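Local structure of 3'-5' exonuclease crn-4 (Caenorhabditis elegans, 5DK5) at residues I129-S137 / H300-Y308; L151-M162 / I201-A210. The protein degrades RNA and DNA from the 3' end as a metal-dependent DEDDh exonuclease and takes part in the breakdown of DNA during apoptosis. All blocks are in the same frame, centred on the assembly; numbering follows the deposited sequence.

Contact 1: I129-S137 / H300-Y308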
loop_
_atom_site.group_PDB
_atom_site.type_symbol
_atom_site.label_atom_id
_atom_site.label_comp_id
_atom_site.label_asym_id
_atom_site.label_seq_id
_atom_site.Cartn_x
_atom_site.Cartn_y
_atom_site.Cartn_z
ATOM N N ILE B 129 -8.062 5.101 -15.244
ATOM C CA ILE B 129 -7.804 5.806 -13.992
ATOM C C ILE B 129 -9.002 6.637 -13.544
ATOM O O ILE B 129 -9.454 6.515 -12.405
ATOM C CB ILE B 129 -6.563 6.715 -14.116
ATOM C CG1 ILE B 129 -5.318 5.849 -14.325
ATOM C CG2 ILE B 129 -6.411 7.611 -12.877
ATOM C CD1 ILE B 129 -4.033 6.623 -14.569
ATOM N N ALA B 130 -9.512 7.486 -14.430
ATOM C CA ALA B 130 -10.653 8.318 -14.080
ATOM C C ALA B 130 -11.848 7.439 -13.737
ATOM O O ALA B 130 -12.431 7.571 -12.666
ATOM C CB ALA B 130 -10.996 9.275 -15.208
ATOM N N GLN B 131 -12.189 6.521 -14.635
ATOM C CA GLN B 131 -13.364 5.670 -14.453
ATOM C C GLN B 131 -13.338 4.920 -13.117
ATOM O O GLN B 131 -14.347 4.855 -12.412
ATOM C CB GLN B 131 -13.476 4.668 -15.606
ATOM C CG GLN B 131 -14.899 4.447 -16.079
ATOM C CD GLN B 131 -15.030 3.298 -17.059
ATOM O OE1 GLN B 131 -16.046 2.604 -17.080
ATOM N NE2 GLN B 131 -14.008 3.095 -17.884
ATOM N N TYR B 132 -12.183 4.361 -12.769
ATOM C CA TYR B 132 -12.056 3.576 -11.544
ATOM C C TYR B 132 -12.144 4.462 -10.306
ATOM O O TYR B 132 -12.797 4.105 -9.323
ATOM C CB TYR B 132 -10.739 2.801 -11.535
ATOM C CG TYR B 132 -10.622 1.832 -10.382
ATOM C CD1 TYR B 132 -11.266 0.605 -10.416
ATOM C CD2 TYR B 132 -9.870 2.146 -9.259
ATOM C CE1 TYR B 132 -11.166 -0.284 -9.366
ATOM C CE2 TYR B 132 -9.761 1.261 -8.202
ATOM C CZ TYR B 132 -10.411 0.049 -8.263
ATOM O OH TYR B 132 -10.307 -0.834 -7.212
ATOM N N GLN B 133 -11.483 5.614 -10.355
ATOM C CA GLN B 133 -11.511 6.558 -9.245
ATOM C C GLN B 133 -12.926 7.090 -9.023
ATOM O O GLN B 133 -13.342 7.303 -7.883
ATOM C CB GLN B 133 -10.542 7.716 -9.501
ATOM C CG GLN B 133 -10.474 8.745 -8.381
ATOM C CD GLN B 133 -9.973 8.160 -7.077
ATOM O OE1 GLN B 133 -8.798 7.812 -6.949
ATOM N NE2 GLN B 133 -10.864 8.045 -6.099
ATOM N N MET B 134 -13.661 7.298 -10.113
ATOM C CA MET B 134 -15.041 7.771 -10.027
ATOM C C MET B 134 -15.906 6.753 -9.293
ATOM O O MET B 134 -16.816 7.120 -8.551
ATOM C CB MET B 134 -15.622 8.035 -11.419
ATOM C CG MET B 134 -15.043 9.245 -12.148
ATOM S SD MET B 134 -15.208 10.815 -11.294
ATOM C CE MET B 134 -14.367 11.874 -12.464
ATOM N N LYS B 135 -15.618 5.473 -9.506
ATOM C CA LYS B 135 -16.344 4.403 -8.832
ATOM C C LYS B 135 -16.040 4.416 -7.340
ATOM O O LYS B 135 -16.948 4.305 -6.518
ATOM C CB LYS B 135 -15.983 3.041 -9.431
ATOM C CG LYS B 135 -16.699 1.854 -8.787
ATOM C CD LYS B 135 -18.191 1.887 -9.072
ATOM C CE LYS B 135 -18.897 0.662 -8.519
ATOM N NZ LYS B 135 -18.825 0.604 -7.036
ATOM N N LEU B 136 -14.761 4.544 -6.998
ATOM C CA LEU B 136 -14.348 4.599 -5.599
ATOM C C LEU B 136 -15.018 5.765 -4.879
ATOM O O LEU B 136 -15.465 5.631 -3.740
ATOM C CB LEU B 136 -12.827 4.733 -5.483
ATOM C CG LEU B 136 -11.962 3.594 -6.023
ATOM C CD1 LEU B 136 -10.497 3.884 -5.740
ATOM C CD2 LEU B 136 -12.371 2.259 -5.424
ATOM N N SER B 137 -15.087 6.906 -5.556
ATOM C CA SER B 137 -15.641 8.119 -4.969
ATOM C C SER B 137 -17.152 8.213 -5.155
ATOM O O SER B 137 -17.782 9.160 -4.684
ATOM C CB SER B 137 -14.967 9.343 -5.584
ATOM O OG SER B 137 -13.559 9.247 -5.468
ATOM N N HIS B 300 -9.017 -8.564 -6.879
ATOM C CA HIS B 300 -8.971 -7.672 -5.723
ATOM C C HIS B 300 -9.503 -6.272 -6.033
ATOM O O HIS B 300 -10.327 -5.742 -5.286
ATOM C CB HIS B 300 -7.540 -7.571 -5.185
ATOM C CG HIS B 300 -7.349 -6.483 -4.176
ATOM N ND1 HIS B 300 -7.989 -6.476 -2.955
ATOM C CD2 HIS B 300 -6.590 -5.361 -4.207
ATOM C CE1 HIS B 300 -7.630 -5.400 -2.278
ATOM N NE2 HIS B 300 -6.783 -4.707 -3.015
ATOM N N PHE B 301 -9.041 -5.678 -7.129
ATOM C CA PHE B 301 -9.395 -4.295 -7.437
ATOM C C PHE B 301 -10.875 -4.167 -7.783
ATOM O O PHE B 301 -11.476 -3.113 -7.590
ATOM C CB PHE B 301 -8.528 -3.752 -8.582
ATOM C CG PHE B 301 -9.000 -4.143 -9.959
ATOM C CD1 PHE B 301 -9.978 -3.404 -10.610
ATOM C CD2 PHE B 301 -8.446 -5.229 -10.613
ATOM C CE1 PHE B 301 -10.407 -3.757 -11.876
ATOM C CE2 PHE B 301 -8.869 -5.583 -11.881
ATOM C CZ PHE B 301 -9.851 -4.846 -12.513
ATOM N N ALA B 302 -11.459 -5.241 -8.303
ATOM C CA ALA B 302 -12.886 -5.259 -8.592
ATOM C C ALA B 302 -13.671 -5.400 -7.292
ATOM O O ALA B 302 -14.677 -4.721 -7.079
ATOM C CB ALA B 302 -13.226 -6.389 -9.546
ATOM N N LYS B 303 -13.186 -6.278 -6.420
ATOM C CA LYS B 303 -13.856 -6.574 -5.160
ATOM C C LYS B 303 -13.903 -5.356 -4.243
ATOM O O LYS B 303 -14.937 -5.054 -3.650
ATOM C CB LYS B 303 -13.150 -7.727 -4.446
ATOM C CG LYS B 303 -14.010 -8.455 -3.425
ATOM C CD LYS B 303 -15.059 -9.315 -4.110
ATOM C CE LYS B 303 -15.773 -10.220 -3.123
ATOM N NZ LYS B 303 -16.742 -11.120 -3.807
ATOM N N ILE B 304 -12.778 -4.660 -4.127
ATOM C CA ILE B 304 -12.669 -3.549 -3.191
ATOM C C ILE B 304 -13.392 -2.299 -3.697
ATOM O O ILE B 304 -13.800 -1.450 -2.904
ATOM C CB ILE B 304 -11.185 -3.208 -2.897
ATOM C CG1 ILE B 304 -11.071 -2.414 -1.592
ATOM C CG2 ILE B 304 -10.545 -2.457 -4.066
ATOM C CD1 ILE B 304 -9.649 -2.265 -1.088
ATOM N N ALA B 305 -13.548 -2.185 -5.013
ATOM C CA ALA B 305 -14.280 -1.067 -5.602
ATOM C C ALA B 305 -15.785 -1.324 -5.586
ATOM O O ALA B 305 -16.581 -0.410 -5.808
ATOM C CB ALA B 305 -13.806 -0.809 -7.025
ATOM N N GLY B 306 -16.172 -2.572 -5.337
ATOM C CA GLY B 306 -17.573 -2.931 -5.204
ATOM C C GLY B 306 -18.251 -3.294 -6.513
ATOM O O GLY B 306 -19.456 -3.094 -6.664
ATOM N N TYR B 307 -17.488 -3.828 -7.461
ATOM C CA TYR B 307 -18.065 -4.302 -8.715
ATOM C C TYR B 307 -18.716 -5.665 -8.509
ATOM O O TYR B 307 -19.595 -6.063 -9.273
ATOM C CB TYR B 307 -17.005 -4.375 -9.814
ATOM C CG TYR B 307 -16.618 -3.021 -10.365
ATOM C CD1 TYR B 307 -17.488 -2.308 -11.179
ATOM C CD2 TYR B 307 -15.385 -2.455 -10.072
ATOM C CE1 TYR B 307 -17.142 -1.069 -11.685
ATOM C CE2 TYR B 307 -15.029 -1.216 -10.575
ATOM C CZ TYR B 307 -15.910 -0.529 -11.380
ATOM O OH TYR B 307 -15.557 0.705 -11.878
ATOM N N TYR B 308 -18.278 -6.375 -7.473
ATOM C CA TYR B 308 -18.912 -7.627 -7.074
ATOM C C TYR B 308 -18.506 -8.001 -5.656
ATOM O O TYR B 308 -17.765 -7.266 -5.000
ATOM C CB TYR B 308 -18.548 -8.753 -8.044
ATOM C CG TYR B 308 -17.190 -9.382 -7.808
ATOM C CD1 TYR B 308 -16.022 -8.709 -8.133
ATOM C CD2 TYR B 308 -17.083 -10.661 -7.280
ATOM C CE1 TYR B 308 -14.783 -9.289 -7.929
ATOM C CE2 TYR B 308 -15.850 -11.250 -7.073
ATOM C CZ TYR B 308 -14.704 -10.561 -7.402
ATOM O OH TYR B 308 -13.476 -11.145 -7.196
ATOM O OXT TYR B 308 -18.912 -9.038 -5.131
HETATM O O HOH W 1 -17.259 2.043 -4.245
#
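Y132 and K135, one turn apart on helix 124-136 of the exonuclease domain, each donate a hydrogen bond to the C-terminal helix 300-305, which ends in a Schellman motif with G306, at positive phi, as its C-prime residue. The pairing illustrates how backbone carbonyls of a short terminal helix can be gripped by side chains of a neighbouring helix. Y132 OH gives its hydrogen to F301 O at 2.6 Å, in the carbonyl plane and on a lone pair (C=O...donor angle 124°). K135 NZ reaches A305 O at 2.8 Å, its donor tilted 20° from the carbonyl plane. A water joins the two backbones as well, donating to K135 O and to A305 O.

Apolar contacts fill in around these bonds. A305 CB touches both Y132 CE1, 3.6 Å away, and L136 CD2. The rings of Y132 and F301 meet obliquely, with CE1 of the former 3.6 Å from CD1 of the latter; F301 also packs edge-to-face with F246 of helix 239-249.

Over the Y307 ring the interaction is of CH-pi type. K135 leaves its helix with CG anti to the backbone N (chi1 -180°) and bends at chi2 and chi4; these turns lay the chain antiparallel along the tyrosine side chain, with CE over one ring face. Any cation-pi attraction from the more distant ammonium is weak. An alanine at K135 would strip A305 O of its charged donor and is likely to leave one face of Y307 without its aliphatic cover. At the other end of the helix, H300 bonds to T73 and D90 of the second subunit, which places the contact beside the dimer interface. Y307 OH lies 3.4 Å from K135 CB.

Contact 2: L151-M162 / I201-A210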
loop_
_atom_site.group_PDB
_atom_site.type_symbol
_atom_site.label_atom_id
_atom_site.label_comp_id
_atom_site.label_asym_id
_atom_site.label_seq_id
_atom_site.Cartn_x
_atom_site.Cartn_y
_atom_site.Cartn_z
ATOM N N LEU B 151 -3.741 11.488 -27.980
ATOM C CA LEU B 151 -2.730 12.126 -28.814
ATOM C C LEU B 151 -1.811 11.107 -29.479
ATOM O O LEU B 151 -1.308 11.342 -30.578
ATOM C CB LEU B 151 -1.898 13.109 -27.987
ATOM C CG LEU B 151 -1.043 14.088 -28.796
ATOM C CD1 LEU B 151 -1.920 15.051 -29.578
ATOM C CD2 LEU B 151 -0.099 14.854 -27.889
ATOM N N TYR B 152 -1.590 9.978 -28.811
ATOM C CA TYR B 152 -0.709 8.945 -29.342
ATOM C C TYR B 152 -1.347 8.265 -30.544
ATOM O O TYR B 152 -0.657 7.802 -31.453
ATOM C CB TYR B 152 -0.380 7.905 -28.273
ATOM C CG TYR B 152 0.634 6.882 -28.728
ATOM C CD1 TYR B 152 1.987 7.184 -28.747
ATOM C CD2 TYR B 152 0.238 5.617 -29.142
ATOM C CE1 TYR B 152 2.920 6.256 -29.164
ATOM C CE2 TYR B 152 1.166 4.680 -29.561
ATOM C CZ TYR B 152 2.505 5.006 -29.569
ATOM O OH TYR B 152 3.433 4.080 -29.985
ATOM N N LYS B 153 -2.672 8.201 -30.536
ATOM C CA LYS B 153 -3.411 7.621 -31.646
ATOM C C LYS B 153 -3.272 8.493 -32.891
ATOM O O LYS B 153 -3.163 7.986 -34.006
ATOM C CB LYS B 153 -4.881 7.456 -31.276
ATOM C CG LYS B 153 -5.725 6.822 -32.361
ATOM C CD LYS B 153 -7.166 6.697 -31.906
ATOM C CE LYS B 153 -8.054 6.143 -33.003
ATOM N NZ LYS B 153 -9.469 6.116 -32.570
ATOM N N ILE B 154 -3.279 9.807 -32.693
ATOM C CA ILE B 154 -3.073 10.745 -33.790
ATOM C C ILE B 154 -1.630 10.651 -34.265
ATOM O O ILE B 154 -1.350 10.713 -35.462
ATOM C CB ILE B 154 -3.391 12.193 -33.369
ATOM C CG1 ILE B 154 -4.816 12.277 -32.817
ATOM C CG2 ILE B 154 -3.205 13.150 -34.551
ATOM C CD1 ILE B 154 -5.191 13.633 -32.280
ATOM N N PHE B 155 -0.721 10.496 -33.309
ATOM C CA PHE B 155 0.697 10.346 -33.602
ATOM C C PHE B 155 0.948 9.123 -34.477
ATOM O O PHE B 155 1.833 9.134 -35.331
ATOM C CB PHE B 155 1.489 10.245 -32.300
ATOM C CG PHE B 155 2.925 9.859 -32.489
ATOM C CD1 PHE B 155 3.824 10.744 -33.061
ATOM C CD2 PHE B 155 3.382 8.619 -32.076
ATOM C CE1 PHE B 155 5.149 10.393 -33.230
ATOM C CE2 PHE B 155 4.706 8.262 -32.240
ATOM C CZ PHE B 155 5.591 9.151 -32.817
ATOM N N THR B 156 0.165 8.070 -34.258
ATOM C CA THR B 156 0.247 6.870 -35.082
ATOM C C THR B 156 -0.110 7.191 -36.531
ATOM O O THR B 156 0.586 6.773 -37.457
ATOM C CB THR B 156 -0.687 5.760 -34.556
ATOM O OG1 THR B 156 -0.218 5.304 -33.283
ATOM C CG2 THR B 156 -0.739 4.576 -35.520
ATOM N N ASN B 157 -1.199 7.931 -36.719
ATOM C CA ASN B 157 -1.644 8.315 -38.054
ATOM C C ASN B 157 -0.651 9.254 -38.729
ATOM O O ASN B 157 -0.396 9.145 -39.927
ATOM C CB ASN B 157 -3.022 8.976 -37.991
ATOM C CG ASN B 157 -4.092 8.047 -37.449
ATOM O OD1 ASN B 157 -3.945 6.825 -37.484
ATOM N ND2 ASN B 157 -5.180 8.625 -36.951
ATOM N N GLU B 158 -0.095 10.178 -37.952
ATOM C CA GLU B 158 0.895 11.117 -38.465
ATOM C C GLU B 158 2.168 10.402 -38.901
ATOM O O GLU B 158 2.887 10.878 -39.779
ATOM C CB GLU B 158 1.230 12.170 -37.406
ATOM C CG GLU B 158 0.193 13.271 -37.271
ATOM C CD GLU B 158 0.088 14.128 -38.518
ATOM O OE1 GLU B 158 1.029 14.903 -38.788
ATOM O OE2 GLU B 158 -0.933 14.023 -39.231
ATOM N N MET B 159 2.441 9.258 -38.282
ATOM C CA MET B 159 3.674 8.526 -38.541
ATOM C C MET B 159 3.639 7.848 -39.911
ATOM O O MET B 159 4.634 7.850 -40.634
ATOM C CB MET B 159 3.911 7.491 -37.441
ATOM C CG MET B 159 5.368 7.111 -37.251
ATOM S SD MET B 159 5.702 6.537 -35.575
ATOM C CE MET B 159 7.463 6.228 -35.660
ATOM N N ASP B 160 2.493 7.274 -40.264
ATOM C CA ASP B 160 2.318 6.677 -41.584
ATOM C C ASP B 160 2.354 7.762 -42.653
ATOM O O ASP B 160 2.860 7.553 -43.755
ATOM C CB ASP B 160 0.997 5.908 -41.662
ATOM C CG ASP B 160 0.907 4.794 -40.636
ATOM O OD1 ASP B 160 1.960 4.389 -40.100
ATOM O OD2 ASP B 160 -0.218 4.321 -40.369
ATOM N N ARG B 161 1.812 8.922 -42.303
ATOM C CA ARG B 161 1.699 10.048 -43.222
ATOM C C ARG B 161 3.058 10.665 -43.563
ATOM O O ARG B 161 3.326 10.977 -44.723
ATOM C CB ARG B 161 0.761 11.097 -42.615
ATOM C CG ARG B 161 0.884 12.508 -43.169
ATOM C CD ARG B 161 -0.108 13.422 -42.469
ATOM N NE ARG B 161 0.047 14.825 -42.848
ATOM C CZ ARG B 161 0.831 15.702 -42.224
ATOM N NH1 ARG B 161 1.561 15.341 -41.176
ATOM N NH2 ARG B 161 0.890 16.953 -42.657
ATOM N N MET B 162 3.913 10.826 -42.554
ATOM C CA MET B 162 5.225 11.451 -42.738
ATOM C C MET B 162 6.357 10.428 -42.780
ATOM O O MET B 162 7.528 10.789 -42.672
ATOM C CB MET B 162 5.502 12.451 -41.618
ATOM C CG MET B 162 4.495 13.576 -41.519
ATOM S SD MET B 162 5.209 15.060 -40.783
ATOM C CE MET B 162 6.104 14.374 -39.386
ATOM N N ILE B 201 4.330 18.562 -27.530
ATOM C CA ILE B 201 4.133 17.603 -28.610
ATOM C C ILE B 201 2.894 17.984 -29.411
ATOM O O ILE B 201 2.933 18.040 -30.640
ATOM C CB ILE B 201 3.984 16.165 -28.072
ATOM C CG1 ILE B 201 5.312 15.675 -27.492
ATOM C CG2 ILE B 201 3.536 15.205 -29.177
ATOM C CD1 ILE B 201 5.173 14.482 -26.568
ATOM N N LEU B 202 1.800 18.246 -28.701
ATOM C CA LEU B 202 0.544 18.645 -29.325
ATOM C C LEU B 202 0.743 19.861 -30.221
ATOM O O LEU B 202 0.250 19.902 -31.346
ATOM C CB LEU B 202 -0.508 18.946 -28.253
ATOM C CG LEU B 202 -1.828 19.564 -28.721
ATOM C CD1 LEU B 202 -2.575 18.621 -29.646
ATOM C CD2 LEU B 202 -2.687 19.931 -27.525
ATOM N N GLN B 203 1.476 20.847 -29.713
ATOM C CA GLN B 203 1.746 22.073 -30.453
ATOM C C GLN B 203 2.553 21.786 -31.713
ATOM O O GLN B 203 2.174 22.188 -32.812
ATOM C CB GLN B 203 2.495 23.071 -29.568
ATOM C CG GLN B 203 2.733 24.429 -30.209
ATOM C CD GLN B 203 3.406 25.405 -29.266
ATOM O OE1 GLN B 203 4.399 25.076 -28.617
ATOM N NE2 GLN B 203 2.863 26.615 -29.179
ATOM N N ARG B 204 3.670 21.085 -31.541
ATOM C CA ARG B 204 4.548 20.749 -32.657
ATOM C C ARG B 204 3.811 19.936 -33.714
ATOM O O ARG B 204 4.063 20.086 -34.909
ATOM C CB ARG B 204 5.772 19.974 -32.159
ATOM C CG ARG B 204 6.685 19.441 -33.262
ATOM C CD ARG B 204 7.269 20.553 -34.118
ATOM N NE ARG B 204 8.234 21.364 -33.381
ATOM C CZ ARG B 204 9.526 21.073 -33.253
ATOM N NH1 ARG B 204 10.036 19.982 -33.813
ATOM N NH2 ARG B 204 10.316 21.880 -32.560
ATOM N N MET B 205 2.902 19.076 -33.269
ATOM C CA MET B 205 2.177 18.208 -34.184
ATOM C C MET B 205 1.312 19.001 -35.162
ATOM O O MET B 205 1.349 18.740 -36.363
ATOM C CB MET B 205 1.313 17.213 -33.407
ATOM C CG MET B 205 2.086 15.992 -32.933
ATOM S SD MET B 205 1.107 14.846 -31.945
ATOM C CE MET B 205 -0.130 14.325 -33.131
ATOM N N ILE B 206 0.542 19.966 -34.663
ATOM C CA ILE B 206 -0.338 20.733 -35.541
ATOM C C ILE B 206 0.493 21.666 -36.414
ATOM O O ILE B 206 0.102 22.000 -37.533
ATOM C CB ILE B 206 -1.405 21.551 -34.754
ATOM C CG1 ILE B 206 -0.820 22.827 -34.126
ATOM C CG2 ILE B 206 -2.069 20.678 -33.696
ATOM C CD1 ILE B 206 -1.875 23.786 -33.628
ATOM N N ASN B 207 1.646 22.080 -35.897
ATOM C CA ASN B 207 2.558 22.924 -36.658
ATOM C C ASN B 207 3.219 22.126 -37.776
ATOM O O ASN B 207 3.660 22.690 -38.776
ATOM C CB ASN B 207 3.618 23.539 -35.742
ATOM C CG ASN B 207 3.023 24.488 -34.715
ATOM O OD1 ASN B 207 1.858 24.876 -34.811
ATOM N ND2 ASN B 207 3.826 24.873 -33.730
ATOM N N MET B 208 3.288 20.808 -37.593
ATOM C CA MET B 208 3.737 19.906 -38.648
ATOM C C MET B 208 2.564 19.504 -39.543
ATOM O O MET B 208 2.740 18.768 -40.515
ATOM C CB MET B 208 4.397 18.658 -38.053
ATOM C CG MET B 208 5.758 18.907 -37.414
ATOM S SD MET B 208 7.038 19.330 -38.613
ATOM C CE MET B 208 8.507 19.228 -37.592
ATOM N N GLY B 209 1.370 19.984 -39.203
ATOM C CA GLY B 209 0.192 19.797 -40.036
ATOM C C GLY B 209 -0.734 18.683 -39.580
ATOM O O GLY B 209 -1.553 18.195 -40.361
ATOM N N ALA B 210 -0.618 18.281 -38.319
ATOM C CA ALA B 210 -1.478 17.231 -37.780
ATOM C C ALA B 210 -2.892 17.754 -37.541
ATOM O O ALA B 210 -3.083 18.926 -37.216
ATOM C CB ALA B 210 -0.895 16.675 -36.490
#
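M205 enters helix 151-161 as a knob into a hole formed by L151, I154, F155 and E158, an example of knob-into-hole packing between two helices of the RNase H-like exonuclease fold that run roughly parallel, with axes crossing at 32°. Its sulfur lies 3.8 Å from L151 CD1, while the bend at chi3 (63°) carries the methyl CE deeper, to 3.6 Å from I154 CG2. Toward the N-terminal end of helix 151-161, L151 divides its branches: CD1 meets L202 CD1 at 3.6 Å and CD2 meets I201 CG2.

Further along the helices polar groups take over. The carboxylate of E158 packs on the methyl of A210, with CD 3.4 Å from A210 CB. R161 extends toward the Schellman turn closing helix 191-207, where G209 has positive phi. Its NH2 donates a weak bond of 3.4 Å to M208 O, near the guanidinium plane, while G209 O sits over one face.

In the next shell, F155 packs edge-to-face on Y179, Y180 touches M205, and L202 reaches L21 and I23 of strand 20-28, the strand that also bears the magnesium ligand D25. On helix 151-161, K153 NZ bonds to N215 O and T256 OG1.

Overall arrangement
From the N terminus, the chain first lays down strands 20-28, 41-50 and 55-65, then reaches helix 124-136, where the first half of contact 1 waits for a partner almost at the C terminus. Before that partner arrives, strand 147-150 leads into helix 151-161, and contact 2 closes a shorter loop with the end of helix 191-207, 39 residues on. Contact 2 is therefore nested inside contact 1. The longer loop also includes the zinc ligands C220, C270, C273 and C280. Contact 2 joins two helices of the exonuclease domain, whereas contact 1 ties helix 124-136 to the C-terminal helix 300-305. They lie on opposite sides of the chain's centre, their own centres 34 Å apart.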